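Local structure of At4g34840 (3BSF) at residues G111-V123 with T204-G216. The protein is a nucleosidase of the phosphorylase superfamily, built around a large mixed beta-sheet and holding adenine in the crystal. Sequence-based numbering, arbitrary orientation.
Sequences GACISDVYVVSTV and TILIKGVTDIVDG. With ADE (adenine), chain C.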
# COMPACT_ATOMS: atom_id res chain seq x y z
N GLY A 111 -25.41 3.54 14.28
CA GLY A 111 -26.57 2.87 13.71
C GLY A 111 -26.33 1.73 12.73
O GLY A 111 -27.22 1.37 11.95
N ALA A 112 -25.15 1.14 12.77
CA ALA A 112 -24.84 0.05 11.86
C ALA A 112 -25.27 -1.34 12.32
O ALA A 112 -24.68 -1.91 13.24
CB ALA A 112 -23.35 0.06 11.54
N CYS A 113 -26.29 -1.89 11.69
CA CYS A 113 -26.72 -3.22 12.05
C CYS A 113 -25.93 -4.21 11.19
O CYS A 113 -25.36 -3.83 10.16
CB CYS A 113 -28.21 -3.40 11.78
SG CYS A 113 -29.29 -2.39 12.81
N ILE A 114 -25.90 -5.47 11.62
CA ILE A 114 -25.19 -6.48 10.85
C ILE A 114 -25.96 -6.59 9.53
O ILE A 114 -27.12 -6.19 9.45
CB ILE A 114 -25.21 -7.86 11.57
CG1 ILE A 114 -23.82 -8.48 11.55
CG2 ILE A 114 -26.18 -8.81 10.88
CD1 ILE A 114 -22.77 -7.70 12.31
N SER A 115 -25.30 -7.11 8.50
CA SER A 115 -25.91 -7.28 7.19
C SER A 115 -26.30 -5.99 6.45
O SER A 115 -26.78 -6.04 5.32
CB SER A 115 -27.14 -8.18 7.31
OG SER A 115 -27.70 -8.41 6.03
N ASP A 116 -26.09 -4.83 7.06
CA ASP A 116 -26.41 -3.56 6.41
C ASP A 116 -25.53 -3.33 5.18
O ASP A 116 -24.38 -3.76 5.15
CB ASP A 116 -26.20 -2.40 7.37
CG ASP A 116 -27.43 -2.11 8.20
OD1 ASP A 116 -28.14 -3.08 8.54
OD2 ASP A 116 -27.69 -0.93 8.51
N VAL A 117 -26.07 -2.64 4.18
CA VAL A 117 -25.30 -2.35 2.97
C VAL A 117 -25.17 -0.84 2.73
O VAL A 117 -26.07 -0.19 2.20
CB VAL A 117 -25.91 -3.03 1.74
CG1 VAL A 117 -25.11 -2.67 0.50
CG2 VAL A 117 -25.93 -4.53 1.95
N TYR A 118 -24.03 -0.29 3.12
CA TYR A 118 -23.79 1.12 2.96
C TYR A 118 -23.04 1.46 1.67
O TYR A 118 -22.40 0.62 1.05
CB TYR A 118 -22.97 1.66 4.14
CG TYR A 118 -23.68 1.73 5.48
CD1 TYR A 118 -23.90 0.59 6.24
CD2 TYR A 118 -24.11 2.95 5.99
CE1 TYR A 118 -24.53 0.66 7.48
CE2 TYR A 118 -24.74 3.04 7.23
CZ TYR A 118 -24.95 1.88 7.97
OH TYR A 118 -25.57 1.96 9.21
N VAL A 119 -23.16 2.73 1.29
CA VAL A 119 -22.49 3.29 0.13
C VAL A 119 -21.60 4.38 0.74
O VAL A 119 -22.08 5.45 1.14
CB VAL A 119 -23.48 3.96 -0.87
CG1 VAL A 119 -22.70 4.76 -1.93
CG2 VAL A 119 -24.36 2.92 -1.53
N VAL A 120 -20.30 4.08 0.83
CA VAL A 120 -19.33 5.01 1.39
C VAL A 120 -19.40 6.38 0.72
O VAL A 120 -19.43 6.48 -0.50
CB VAL A 120 -17.91 4.44 1.25
CG1 VAL A 120 -16.88 5.47 1.74
CG2 VAL A 120 -17.80 3.14 2.04
N SER A 121 -19.42 7.42 1.56
CA SER A 121 -19.51 8.82 1.11
C SER A 121 -18.13 9.45 1.04
O SER A 121 -17.76 10.10 0.06
CB SER A 121 -20.34 9.65 2.08
OG SER A 121 -19.60 9.94 3.24
N THR A 122 -17.39 9.26 2.12
CA THR A 122 -16.05 9.78 2.24
C THR A 122 -15.28 8.69 2.97
O THR A 122 -15.81 8.05 3.90
CB THR A 122 -16.05 11.11 3.05
OG1 THR A 122 -14.71 11.53 3.35
CG2 THR A 122 -16.82 10.94 4.33
N VAL A 123 -14.04 8.47 2.55
CA VAL A 123 -13.19 7.46 3.15
C VAL A 123 -11.84 8.04 3.55
O VAL A 123 -11.36 9.00 2.93
CB VAL A 123 -12.96 6.26 2.19
CG1 VAL A 123 -12.05 6.67 1.02
CG2 VAL A 123 -12.38 5.08 2.98
N THR A 204 -15.35 6.78 -8.96
CA THR A 204 -15.18 5.68 -8.03
C THR A 204 -16.29 5.54 -6.99
O THR A 204 -16.75 6.52 -6.42
CB THR A 204 -13.81 5.82 -7.32
OG1 THR A 204 -13.40 4.55 -6.80
CG2 THR A 204 -13.89 6.86 -6.19
N ILE A 205 -16.70 4.31 -6.74
CA ILE A 205 -17.75 4.04 -5.75
C ILE A 205 -17.32 2.92 -4.79
O ILE A 205 -16.68 1.94 -5.21
CB ILE A 205 -19.04 3.63 -6.46
CG1 ILE A 205 -19.51 4.77 -7.35
CG2 ILE A 205 -20.11 3.28 -5.44
CD1 ILE A 205 -20.78 4.46 -8.08
N LEU A 206 -17.66 3.06 -3.52
CA LEU A 206 -17.31 2.06 -2.52
C LEU A 206 -18.56 1.55 -1.82
O LEU A 206 -19.34 2.31 -1.25
CB LEU A 206 -16.34 2.63 -1.49
CG LEU A 206 -14.97 3.07 -2.03
CD1 LEU A 206 -15.14 4.29 -2.91
CD2 LEU A 206 -14.04 3.40 -0.89
N ILE A 207 -18.76 0.24 -1.89
CA ILE A 207 -19.92 -0.39 -1.29
C ILE A 207 -19.47 -1.43 -0.26
O ILE A 207 -18.71 -2.34 -0.58
CB ILE A 207 -20.77 -1.04 -2.39
CG1 ILE A 207 -21.28 0.05 -3.34
CG2 ILE A 207 -21.93 -1.81 -1.78
CD1 ILE A 207 -22.02 -0.49 -4.52
N LYS A 208 -19.96 -1.30 0.97
CA LYS A 208 -19.55 -2.20 2.04
C LYS A 208 -20.67 -2.94 2.79
O LYS A 208 -21.64 -2.33 3.23
CB LYS A 208 -18.71 -1.41 3.04
CG LYS A 208 -17.61 -0.60 2.37
CD LYS A 208 -16.55 -1.50 1.73
CE LYS A 208 -15.38 -0.69 1.17
NZ LYS A 208 -14.24 -1.57 0.75
N GLY A 209 -20.51 -4.27 2.92
CA GLY A 209 -21.49 -5.09 3.62
C GLY A 209 -21.04 -5.35 5.05
O GLY A 209 -19.99 -5.97 5.27
N VAL A 210 -21.82 -4.89 6.02
CA VAL A 210 -21.46 -5.04 7.44
C VAL A 210 -21.59 -6.46 7.94
O VAL A 210 -22.69 -7.00 8.03
CB VAL A 210 -22.32 -4.11 8.35
CG1 VAL A 210 -21.80 -4.17 9.77
CG2 VAL A 210 -22.28 -2.68 7.84
N THR A 211 -20.47 -7.08 8.29
CA THR A 211 -20.48 -8.45 8.78
C THR A 211 -20.15 -8.58 10.26
O THR A 211 -20.42 -9.60 10.88
CB THR A 211 -19.47 -9.30 8.01
OG1 THR A 211 -18.17 -8.71 8.13
CG2 THR A 211 -19.87 -9.40 6.53
N ASP A 212 -19.58 -7.53 10.83
CA ASP A 212 -19.20 -7.56 12.23
C ASP A 212 -19.42 -6.20 12.89
O ASP A 212 -19.06 -5.16 12.35
CB ASP A 212 -17.72 -7.98 12.31
CG ASP A 212 -17.11 -7.76 13.69
OD1 ASP A 212 -17.69 -8.25 14.69
OD2 ASP A 212 -16.04 -7.11 13.76
N ILE A 213 -20.05 -6.22 14.06
CA ILE A 213 -20.28 -4.99 14.79
C ILE A 213 -19.09 -4.82 15.71
O ILE A 213 -18.98 -5.48 16.74
CB ILE A 213 -21.61 -5.04 15.58
CG1 ILE A 213 -22.78 -4.77 14.63
CG2 ILE A 213 -21.59 -4.03 16.71
CD1 ILE A 213 -24.11 -4.58 15.32
N VAL A 214 -18.18 -3.94 15.31
CA VAL A 214 -16.97 -3.68 16.07
C VAL A 214 -17.25 -3.27 17.52
O VAL A 214 -16.66 -3.82 18.44
CB VAL A 214 -16.11 -2.57 15.39
CG1 VAL A 214 -14.85 -2.33 16.17
CG2 VAL A 214 -15.77 -2.99 13.97
N ASP A 215 -18.18 -2.34 17.71
CA ASP A 215 -18.52 -1.86 19.05
C ASP A 215 -19.41 -2.82 19.85
O ASP A 215 -19.88 -2.48 20.93
CB ASP A 215 -19.14 -0.45 18.98
CG ASP A 215 -20.43 -0.38 18.15
OD1 ASP A 215 -20.66 -1.24 17.28
OD2 ASP A 215 -21.22 0.57 18.37
N GLY A 216 -19.62 -4.02 19.31
CA GLY A 216 -20.45 -5.01 19.99
C GLY A 216 -19.66 -6.01 20.82
O GLY A 216 -18.65 -5.66 21.44
N9 ADE C . -13.85 -6.98 7.45
C8 ADE C . -14.84 -7.67 8.09
N7 ADE C . -14.95 -7.37 9.42
C5 ADE C . -13.97 -6.43 9.63
C6 ADE C . -13.53 -5.67 10.80
N6 ADE C . -14.10 -5.83 11.98
N1 ADE C . -12.45 -4.75 10.63
C2 ADE C . -11.86 -4.60 9.39
N3 ADE C . -12.22 -5.28 8.22
C4 ADE C . -13.28 -6.17 8.42
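Ile114 and Val210 meet where an antiparallel strand pair opens into a loop, in the central mixed sheet of this phosphorylase-superfamily fold. Strands 117-120 and 204-213 run at 154° to each other. Val117 faces Gly209 and Val119 faces Ile207 in non-hydrogen-bonded pairs. Tyr118 and Lys208 form the hydrogen-bonded pair between them, joined by two backbone bonds.

Val210 is the main bump. The type II turn 113-116 bends round it, with Cys113 O 3.5 Å from Val210 CB. Its methyl Val210 CG2 lies 4.0 Å from Tyr118 CD1, and as near to Tyr118 CE1 and Asp116 CB. Two backbone bonds hold the turn in place: Ser115 N to Val210 O, and the nearly straight Val210 N to Asp116 O at 2.9 Å.

Ile114 sends CD1 over the chain at Thr211 O and against Ile213 CG1 at 3.7 Å. Ile213 CD1 in turn reaches Ala112 O. Gly209 has no side chain to set beside Val117. Val117 CG1 meets Ile207 CG2, their side chains crossing at a slant. At the other end Val120 packs CB to CB with Leu206 at 3.6 Å, and its CG2 touches Lys208 CG. The lysine chain bends at chi2 (-67°), and its NZ makes a salt bridge with Asp187.

Strand 204-213 ends at the adenine pocket. There Asp212 OD2 accepts a hydrogen bond from adenine N6 at 2.9 Å.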